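PDB 2RBD: BH2358 protein from Bacillus halodurans C-125, which is of unknown function but is probably a spore coat protein built as a ferritin-like helical bundle. Local coordinates for residues 23-28 and 64-69; 109-114 and 142-147; 120-125 and 129-134. One frame throughout, in Å; residues are numbered along the deposited sequence. Where two conformers were deposited one is given.

Contact 1. Residues 23-28 and 64-69; sequences WTYLST and HQLEEL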
loop_
_atom_site.group_PDB
_atom_site.type_symbol
_atom_site.label_atom_id
_atom_site.label_comp_id
_atom_site.label_asym_id
_atom_site.label_seq_id
_atom_site.Cartn_x
_atom_site.Cartn_y
_atom_site.Cartn_z
ATOM N N TRP A 23 2.488 0.185 17.566
ATOM C CA TRP A 23 1.255 0.205 18.367
ATOM C C TRP A 23 0.056 -0.263 17.552
ATOM O O TRP A 23 -0.764 -1.085 18.016
ATOM C CB TRP A 23 1.016 1.624 18.886
ATOM C CG TRP A 23 -0.145 1.779 19.797
ATOM C CD1 TRP A 23 -0.112 1.748 21.159
ATOM C CD2 TRP A 23 -1.497 2.058 19.442
ATOM N NE1 TRP A 23 -1.352 1.956 21.671
ATOM C CE2 TRP A 23 -2.237 2.137 20.651
ATOM C CE3 TRP A 23 -2.167 2.241 18.227
ATOM C CZ2 TRP A 23 -3.590 2.402 20.679
ATOM C CZ3 TRP A 23 -3.511 2.471 18.256
ATOM C CH2 TRP A 23 -4.215 2.543 19.477
ATOM N N THR A 24 -0.066 0.236 16.327
ATOM C CA THR A 24 -1.150 -0.152 15.471
ATOM C C THR A 24 -1.097 -1.657 15.084
ATOM O O THR A 24 -2.119 -2.353 15.054
ATOM C CB THR A 24 -1.172 0.756 14.238
ATOM O OG1 THR A 24 -1.481 2.097 14.631
ATOM C CG2 THR A 24 -2.237 0.304 13.253
ATOM N N TYR A 25 0.087 -2.158 14.783
ATOM C CA TYR A 25 0.274 -3.562 14.458
ATOM C C TYR A 25 -0.150 -4.472 15.618
ATOM O O TYR A 25 -0.804 -5.503 15.478
ATOM C CB TYR A 25 1.741 -3.787 14.041
ATOM C CG TYR A 25 2.040 -5.144 13.443
ATOM C CD1 TYR A 25 2.297 -6.237 14.255
ATOM C CD2 TYR A 25 2.069 -5.341 12.047
ATOM C CE1 TYR A 25 2.619 -7.452 13.708
ATOM C CE2 TYR A 25 2.369 -6.570 11.516
ATOM C CZ TYR A 25 2.616 -7.633 12.338
ATOM O OH TYR A 25 2.962 -8.886 11.849
ATOM N N LEU A 26 0.288 -4.121 16.810
ATOM C CA LEU A 26 -0.107 -4.843 18.023
ATOM C C LEU A 26 -1.635 -4.804 18.223
ATOM O O LEU A 26 -2.245 -5.809 18.521
ATOM C CB LEU A 26 0.623 -4.213 19.220
ATOM C CG LEU A 26 0.267 -4.737 20.609
ATOM C CD1 LEU A 26 0.410 -6.273 20.712
ATOM C CD2 LEU A 26 1.108 -4.010 21.695
ATOM N N SER A 27 -2.243 -3.632 18.068
ATOM C CA SER A 27 -3.689 -3.536 18.153
ATOM C C SER A 27 -4.389 -4.407 17.091
ATOM O O SER A 27 -5.384 -5.074 17.395
ATOM C CB SER A 27 -4.136 -2.062 18.093
ATOM O OG SER A 27 -5.493 -1.920 18.493
ATOM N N THR A 28 -3.886 -4.380 15.857
ATOM C CA THR A 28 -4.410 -5.232 14.778
ATOM C C THR A 28 -4.343 -6.714 15.188
ATOM O O THR A 28 -5.346 -7.441 15.077
ATOM C CB THR A 28 -3.715 -4.933 13.464
ATOM O OG1 THR A 28 -3.934 -3.544 13.158
ATOM C CG2 THR A 28 -4.328 -5.810 12.342
ATOM N N HIS A 64 4.311 -10.691 22.103
ATOM C CA HIS A 64 5.274 -10.696 23.211
ATOM C C HIS A 64 6.458 -9.763 22.925
ATOM O O HIS A 64 6.893 -8.971 23.785
ATOM C CB HIS A 64 5.749 -12.120 23.434
ATOM C CG HIS A 64 6.391 -12.329 24.751
ATOM N ND1 HIS A 64 7.757 -12.280 24.926
ATOM C CD2 HIS A 64 5.859 -12.591 25.970
ATOM C CE1 HIS A 64 8.040 -12.503 26.199
ATOM N NE2 HIS A 64 6.905 -12.693 26.852
ATOM N N GLN A 65 6.959 -9.813 21.700
ATOM C CA GLN A 65 8.041 -8.951 21.314
ATOM C C GLN A 65 7.629 -7.468 21.211
ATOM O O GLN A 65 8.391 -6.567 21.612
ATOM C CB GLN A 65 8.588 -9.412 19.974
ATOM C CG GLN A 65 9.232 -10.742 20.050
ATOM C CD GLN A 65 9.744 -11.171 18.696
ATOM O OE1 GLN A 65 10.533 -10.448 18.061
ATOM N NE2 GLN A 65 9.247 -12.329 18.215
ATOM N N LEU A 66 6.459 -7.219 20.611
ATOM C CA LEU A 66 5.940 -5.873 20.469
ATOM C C LEU A 66 5.652 -5.218 21.811
ATOM O O LEU A 66 5.965 -4.056 22.004
ATOM C CB LEU A 66 4.664 -5.884 19.627
ATOM C CG LEU A 66 4.845 -6.262 18.166
ATOM C CD1 LEU A 66 3.496 -6.812 17.602
ATOM C CD2 LEU A 66 5.326 -5.098 17.397
ATOM N N GLU A 67 5.053 -5.981 22.717
ATOM C CA GLU A 67 4.719 -5.435 24.026
ATOM C C GLU A 67 5.997 -5.122 24.792
ATOM O O GLU A 67 6.079 -4.100 25.465
ATOM C CB GLU A 67 3.765 -6.368 24.789
ATOM C CG GLU A 67 2.371 -6.390 24.122
ATOM C CD GLU A 67 1.321 -7.183 24.875
ATOM O OE1 GLU A 67 1.694 -8.135 25.611
ATOM O OE2 GLU A 67 0.121 -6.840 24.744
ATOM N N GLU A 68 7.017 -5.941 24.658
ATOM C CA GLU A 68 8.289 -5.653 25.341
ATOM C C GLU A 68 8.924 -4.394 24.769
ATOM O O GLU A 68 9.449 -3.552 25.511
ATOM C CB GLU A 68 9.236 -6.841 25.257
ATOM C CG GLU A 68 10.645 -6.559 25.836
ATOM C CD GLU A 68 10.613 -6.080 27.323
ATOM O OE1 GLU A 68 9.733 -6.551 28.113
ATOM O OE2 GLU A 68 11.482 -5.238 27.706
ATOM N N LEU A 69 8.861 -4.228 23.456
ATOM C CA LEU A 69 9.372 -3.014 22.817
ATOM C C LEU A 69 8.659 -1.785 23.313
ATOM O O LEU A 69 9.286 -0.821 23.775
ATOM C CB LEU A 69 9.234 -3.118 21.279
ATOM C CG LEU A 69 9.678 -1.891 20.472
ATOM C CD1 LEU A 69 11.189 -1.682 20.571
ATOM C CD2 LEU A 69 9.206 -1.997 19.008
#
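The ring of Y25 meets L66 at its edge: CD1 of L66 lies near the ring plane, 3.6 Å from CD1 of Y25, so that the leucine methyl presses on the rim of the phenol. The two side chains cross at about a right angle. With CG anti to the backbone N (chi1 -170°), the tyrosine points toward helix 46-72, where its hydroxyl is hydrogen-bonded to E62. F134 of helix 128-155 packs edge-to-face with the same ring and also touches L66, while T117 and C118 of helix 100-124 reach the tyrosine too.

The second half of the contact belongs to L26. Its CB stands 4.2 Å from CD1 of L66, the same methyl that rests on the tyrosine, so one leucine branch is shared by two neighbours on helix 16-42. Beyond it, CD2 of L26 packs against CG of E67 at 3.6 Å, in the conformer given for the glutamate. E67 takes part through its aliphatic portion, and its side chain crosses that of L26 at about a right angle. The methylene thus covers the flank of the leucine at the margin of the buried seam. P78 and L70 also touch L26.

No hydrogen bond joins the two segments, which meet through apolar packing. The axes of the two short segments approach to 10.1 Å with 141° between their directions, and the closest backbone pair, L26 and L66, has its CA atoms 6.6 Å apart. This is the packing of two consecutive antiparallel helices in a four-helix bundle, consistent with the ferritin-like clan of the family.

Contact 2. Residues 109-114 and 142-147; sequences MDVAKG and VQFGGK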
loop_
_atom_site.group_PDB
_atom_site.type_symbol
_atom_site.label_atom_id
_atom_site.label_comp_id
_atom_site.label_asym_id
_atom_site.label_seq_id
_atom_site.Cartn_x
_atom_site.Cartn_y
_atom_site.Cartn_z
HETATM N N MSE A 109 -6.673 -13.130 3.315
HETATM C CA MSE A 109 -6.570 -11.700 3.040
HETATM C C MSE A 109 -5.855 -10.969 4.171
HETATM O O MSE A 109 -5.057 -10.071 3.911
HETATM C CB MSE A 109 -7.934 -11.093 2.757
HETATM C CG MSE A 109 -8.454 -11.554 1.442
HETATM SE SE MSE A 109 -10.165 -10.820 1.041
HETATM C CE MSE A 109 -11.172 -11.811 2.216
ATOM N N ASP A 110 -6.134 -11.371 5.385
ATOM C CA ASP A 110 -5.453 -10.778 6.529
ATOM C C ASP A 110 -3.917 -10.995 6.455
ATOM O O ASP A 110 -3.104 -10.090 6.751
ATOM C CB ASP A 110 -5.950 -11.359 7.877
ATOM C CG ASP A 110 -7.393 -10.996 8.230
ATOM O OD1 ASP A 110 -7.885 -9.927 7.784
ATOM O OD2 ASP A 110 -8.026 -11.798 8.957
ATOM N N VAL A 111 -3.525 -12.214 6.113
ATOM C CA VAL A 111 -2.129 -12.548 5.980
ATOM C C VAL A 111 -1.473 -11.702 4.886
ATOM O O VAL A 111 -0.367 -11.180 5.055
ATOM C CB VAL A 111 -1.918 -14.078 5.755
ATOM C CG1 VAL A 111 -0.440 -14.390 5.436
ATOM C CG2 VAL A 111 -2.391 -14.826 6.992
ATOM N N ALA A 112 -2.108 -11.599 3.727
ATOM C CA ALA A 112 -1.595 -10.746 2.655
ATOM C C ALA A 112 -1.422 -9.298 3.085
ATOM O O ALA A 112 -0.387 -8.675 2.795
ATOM C CB ALA A 112 -2.513 -10.798 1.453
ATOM N N LYS A 113 -2.409 -8.768 3.797
ATOM C CA LYS A 113 -2.319 -7.404 4.312
ATOM C C LYS A 113 -1.167 -7.283 5.305
ATOM O O LYS A 113 -0.427 -6.315 5.283
ATOM C CB LYS A 113 -3.637 -6.978 4.967
ATOM C CG LYS A 113 -4.790 -6.734 4.000
ATOM C CD LYS A 113 -6.163 -6.778 4.725
ATOM N N GLY A 114 -0.987 -8.275 6.159
ATOM C CA GLY A 114 0.113 -8.277 7.156
ATOM C C GLY A 114 1.496 -8.271 6.558
ATOM O O GLY A 114 2.391 -7.636 7.078
ATOM N N VAL A 142 5.238 -15.126 5.392
ATOM C CA VAL A 142 5.302 -15.679 4.058
ATOM C C VAL A 142 5.030 -17.184 4.140
ATOM O O VAL A 142 4.269 -17.743 3.306
ATOM C CB VAL A 142 6.654 -15.401 3.404
ATOM C CG1 VAL A 142 6.838 -16.290 2.160
ATOM C CG2 VAL A 142 6.823 -13.910 3.058
ATOM N N GLN A 143 5.661 -17.870 5.102
ATOM C CA GLN A 143 5.442 -19.305 5.216
ATOM C C GLN A 143 4.004 -19.648 5.572
ATOM O O GLN A 143 3.411 -20.544 4.974
ATOM C CB GLN A 143 6.424 -19.970 6.173
ATOM C CG GLN A 143 7.903 -19.830 5.696
ATOM C CD GLN A 143 8.154 -20.353 4.295
ATOM O OE1 GLN A 143 7.709 -21.454 3.974
ATOM N NE2 GLN A 143 8.851 -19.577 3.470
ATOM N N PHE A 144 3.416 -18.906 6.499
ATOM C CA PHE A 144 2.045 -19.149 6.910
ATOM C C PHE A 144 1.088 -18.906 5.741
ATOM O O PHE A 144 0.153 -19.659 5.497
ATOM C CB PHE A 144 1.651 -18.261 8.136
ATOM C CG PHE A 144 0.301 -18.610 8.665
ATOM C CD1 PHE A 144 0.139 -19.718 9.475
ATOM C CD2 PHE A 144 -0.829 -17.912 8.269
ATOM C CE1 PHE A 144 -1.117 -20.108 9.874
ATOM C CE2 PHE A 144 -2.081 -18.290 8.677
ATOM C CZ PHE A 144 -2.214 -19.407 9.490
ATOM N N GLY A 145 1.338 -17.841 4.999
ATOM C CA GLY A 145 0.537 -17.580 3.816
ATOM C C GLY A 145 0.597 -18.700 2.805
ATOM O O GLY A 145 -0.414 -19.031 2.176
ATOM N N GLY A 146 1.770 -19.301 2.645
ATOM C CA GLY A 146 1.900 -20.436 1.731
ATOM C C GLY A 146 1.095 -21.667 2.179
ATOM O O GLY A 146 0.521 -22.378 1.357
ATOM N N LYS A 147 1.041 -21.889 3.482
ATOM C CA LYS A 147 0.185 -22.926 4.075
ATOM C C LYS A 147 -1.291 -22.667 3.843
ATOM O O LYS A 147 -2.038 -23.596 3.543
ATOM C CB LYS A 147 0.460 -23.069 5.566
ATOM C CG LYS A 147 1.797 -23.609 5.950
ATOM C CD LYS A 147 1.885 -23.398 7.473
ATOM C CE LYS A 147 2.563 -24.480 8.191
ATOM N NZ LYS A 147 1.839 -24.755 9.453
#
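V111 sets its two methyl groups against neighbouring residues of helix 128-155, one on an aromatic edge and the other on bare backbone. CG2 approaches the rim of the F144 ring, in its plane, and lies 3.7 Å from CD2 and 3.9 Å from CE2 of F144. The valine and phenylalanine side chains cross at about a right angle. CG1 of V111, which stands opposite the backbone N across the first side-chain bond (chi1 173°), rests 3.7 Å from CA of G145 and 3.9 Å from its N.

The absence of a side chain at G145 probably permits this approach. A CB on G145 would point toward V111 and fall only 3.3 Å from CG1, a tight fit, and the CA atoms of V111 and G145 come within 6.1 Å of each other. On the other helix, F144 also packs on L51, E54 and A55 of helix 46-72, so its ring bridges two helices of the bundle. Were V111 an alanine, the F144 edge and the G145 backbone would probably lose their apolar cover, opening a gap between the helices.

No hydrogen bond or salt bridge crosses between the segments. The link between them is apolar packing over a small interface of 117 Å², with burial of hydrocarbon and close fit as its likely basis.

Contact 3. Residues 120-125 and 129-134; sequences QIIGQS and DVALMF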
loop_
_atom_site.group_PDB
_atom_site.type_symbol
_atom_site.label_atom_id
_atom_site.label_comp_id
_atom_site.label_asym_id
_atom_site.label_seq_id
_atom_site.Cartn_x
_atom_site.Cartn_y
_atom_site.Cartn_z
ATOM N N GLN A 120 6.015 -2.146 4.987
ATOM C CA GLN A 120 5.870 -0.721 5.276
ATOM C C GLN A 120 6.659 -0.263 6.521
ATOM O O GLN A 120 7.338 0.772 6.458
ATOM C CB GLN A 120 4.395 -0.353 5.465
ATOM C CG GLN A 120 3.548 -0.474 4.190
ATOM C CD GLN A 120 2.063 -0.296 4.400
ATOM O OE1 GLN A 120 1.342 0.229 3.492
ATOM N NE2 GLN A 120 1.574 -0.752 5.490
ATOM N N ILE A 121 6.562 -1.042 7.588
ATOM C CA ILE A 121 7.260 -0.732 8.829
ATOM C C ILE A 121 8.767 -0.836 8.641
ATOM O O ILE A 121 9.522 0.031 9.121
ATOM C CB ILE A 121 6.732 -1.577 9.987
ATOM C CG1 ILE A 121 5.261 -1.196 10.285
ATOM C CG2 ILE A 121 7.611 -1.345 11.245
ATOM C CD1 ILE A 121 4.559 -2.065 11.364
ATOM N N ILE A 122 9.214 -1.872 7.949
ATOM C CA ILE A 122 10.653 -2.023 7.695
ATOM C C ILE A 122 11.148 -0.802 6.967
ATOM O O ILE A 122 12.166 -0.204 7.353
ATOM C CB ILE A 122 10.970 -3.280 6.855
ATOM C CG1 ILE A 122 10.608 -4.549 7.639
ATOM C CG2 ILE A 122 12.502 -3.283 6.390
ATOM C CD1 ILE A 122 10.559 -5.851 6.765
ATOM N N GLY A 123 10.432 -0.428 5.908
ATOM C CA GLY A 123 10.806 0.727 5.095
ATOM C C GLY A 123 10.892 2.065 5.805
ATOM O O GLY A 123 11.711 2.907 5.432
ATOM N N GLN A 124 10.080 2.275 6.833
ATOM C CA GLN A 124 10.047 3.538 7.531
ATOM C C GLN A 124 10.915 3.527 8.784
ATOM O O GLN A 124 11.074 4.551 9.448
ATOM C CB GLN A 124 8.612 3.912 7.859
ATOM C CG GLN A 124 8.013 3.176 9.009
ATOM C CD GLN A 124 6.686 3.820 9.458
ATOM O OE1 GLN A 124 6.544 4.222 10.623
ATOM N NE2 GLN A 124 5.731 3.960 8.510
ATOM N N SER A 125 11.483 2.381 9.088
ATOM C CA SER A 125 12.286 2.231 10.297
ATOM C C SER A 125 13.657 2.878 10.189
ATOM O O SER A 125 14.281 2.867 9.151
ATOM C CB SER A 125 12.501 0.754 10.639
ATOM O OG SER A 125 11.297 0.179 11.121
ATOM N N ASP A 129 16.762 -2.430 15.185
ATOM C CA ASP A 129 16.043 -3.513 15.858
ATOM C C ASP A 129 14.591 -3.630 15.395
ATOM O O ASP A 129 14.039 -4.730 15.370
ATOM C CB ASP A 129 16.117 -3.368 17.389
ATOM C CG ASP A 129 15.489 -2.074 17.919
ATOM O OD1 ASP A 129 15.779 -0.976 17.401
ATOM O OD2 ASP A 129 14.704 -2.168 18.885
ATOM N N VAL A 130 13.968 -2.486 15.128
ATOM C CA VAL A 130 12.561 -2.454 14.654
ATOM C C VAL A 130 12.490 -3.063 13.246
ATOM O O VAL A 130 11.666 -3.940 12.990
ATOM C CB VAL A 130 11.942 -1.031 14.709
ATOM C CG1 VAL A 130 10.492 -1.021 14.154
ATOM C CG2 VAL A 130 11.990 -0.440 16.150
ATOM N N ALA A 131 13.403 -2.660 12.369
ATOM C CA ALA A 131 13.465 -3.225 11.036
ATOM C C ALA A 131 13.673 -4.730 11.063
ATOM O O ALA A 131 13.029 -5.493 10.314
ATOM C CB ALA A 131 14.592 -2.546 10.255
ATOM N N LEU A 132 14.583 -5.182 11.931
ATOM C CA LEU A 132 14.892 -6.596 12.009
ATOM C C LEU A 132 13.730 -7.392 12.558
ATOM O O LEU A 132 13.459 -8.491 12.069
ATOM C CB LEU A 132 16.156 -6.893 12.823
ATOM C CG LEU A 132 17.467 -6.660 12.075
ATOM C CD1 LEU A 132 18.611 -6.819 13.044
ATOM C CD2 LEU A 132 17.663 -7.607 10.895
HETATM N N MSE A 133 13.029 -6.861 13.570
HETATM C CA MSE A 133 11.854 -7.551 14.111
HETATM C C MSE A 133 10.816 -7.834 13.025
HETATM O O MSE A 133 10.275 -8.958 12.889
HETATM C CB MSE A 133 11.211 -6.662 15.199
HETATM C CG MSE A 133 10.026 -7.285 15.838
HETATM SE SE MSE A 133 9.301 -6.108 17.267
HETATM C CE MSE A 133 10.844 -5.987 18.454
ATOM N N PHE A 134 10.541 -6.806 12.243
ATOM C CA PHE A 134 9.531 -6.911 11.187
ATOM C C PHE A 134 9.984 -7.735 10.011
ATOM O O PHE A 134 9.153 -8.356 9.353
ATOM C CB PHE A 134 8.936 -5.555 10.832
ATOM C CG PHE A 134 7.960 -5.075 11.855
ATOM C CD1 PHE A 134 6.622 -5.476 11.808
ATOM C CD2 PHE A 134 8.374 -4.343 12.936
ATOM C CE1 PHE A 134 5.724 -5.114 12.821
ATOM C CE2 PHE A 134 7.452 -3.960 13.943
ATOM C CZ PHE A 134 6.136 -4.329 13.862
#
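I121 and F134 make the main aromatic contact. A CH-pi interaction places CG2 of I121 over one face of the F134 ring, 3.8 Å from the ring centroid and 22° off the normal. The other branch of the isoleucine reaches the same face, its CD1 lying 3.6 Å from CE1 of F134, so that CG2 sits toward the CD2 side of the ring and CD1 toward the CE1 side. F137 also packs edge-to-face with F134.

Aliphatic packing follows on the neighbouring positions. CG1 of I122 sits 3.7 Å from CB of F134, the two side chains sliding past each other in opposite directions, and CG2 of I121 also touches CG1 of V130. CB of S125 meets CB of A131 at 3.9 Å; consistent with the small side chain of A131, the CA atoms of I122 and A131 are 4.5 Å apart.

The polar element is internal. OG of S125, opposite its carbonyl carbon and beside its own N (chi1 -72°), is turned back to donate a hydrogen bond of 2.7 Å to the carbonyl O of I121, from above the carbonyl plane, and still packs on V130 CG1. This gives the serine hydroxyl a partner within its own segment.

The axes of the two short segments run 159° apart, nearly antiparallel, across a brief connection, which makes this a helical hairpin, the tight turn between two successive helices of a four-helix bundle.

Overall arrangement
The three contacts lie along one bundle, with contact 3 at the turn between helices 100-124 and 128-155. Contacts 2 and 3 use this same pair of helices, their centres about 18 Å apart and their nearest atoms about 6 Å, without touching. Contact 1 joins the other pair and meets contact 3 directly, centres about 13 Å apart: CD2 of L66 is 3.7 Å from CZ of F134. Contacts 1 and 2 do not touch, their centres being about 18 Å and their nearest atoms about 5 Å apart. The side chains of Y25 and F144 each lie near a bound tetraethylene glycol, at about 3 and 4 Å, probably a crystallisation additive that may mark a pocket.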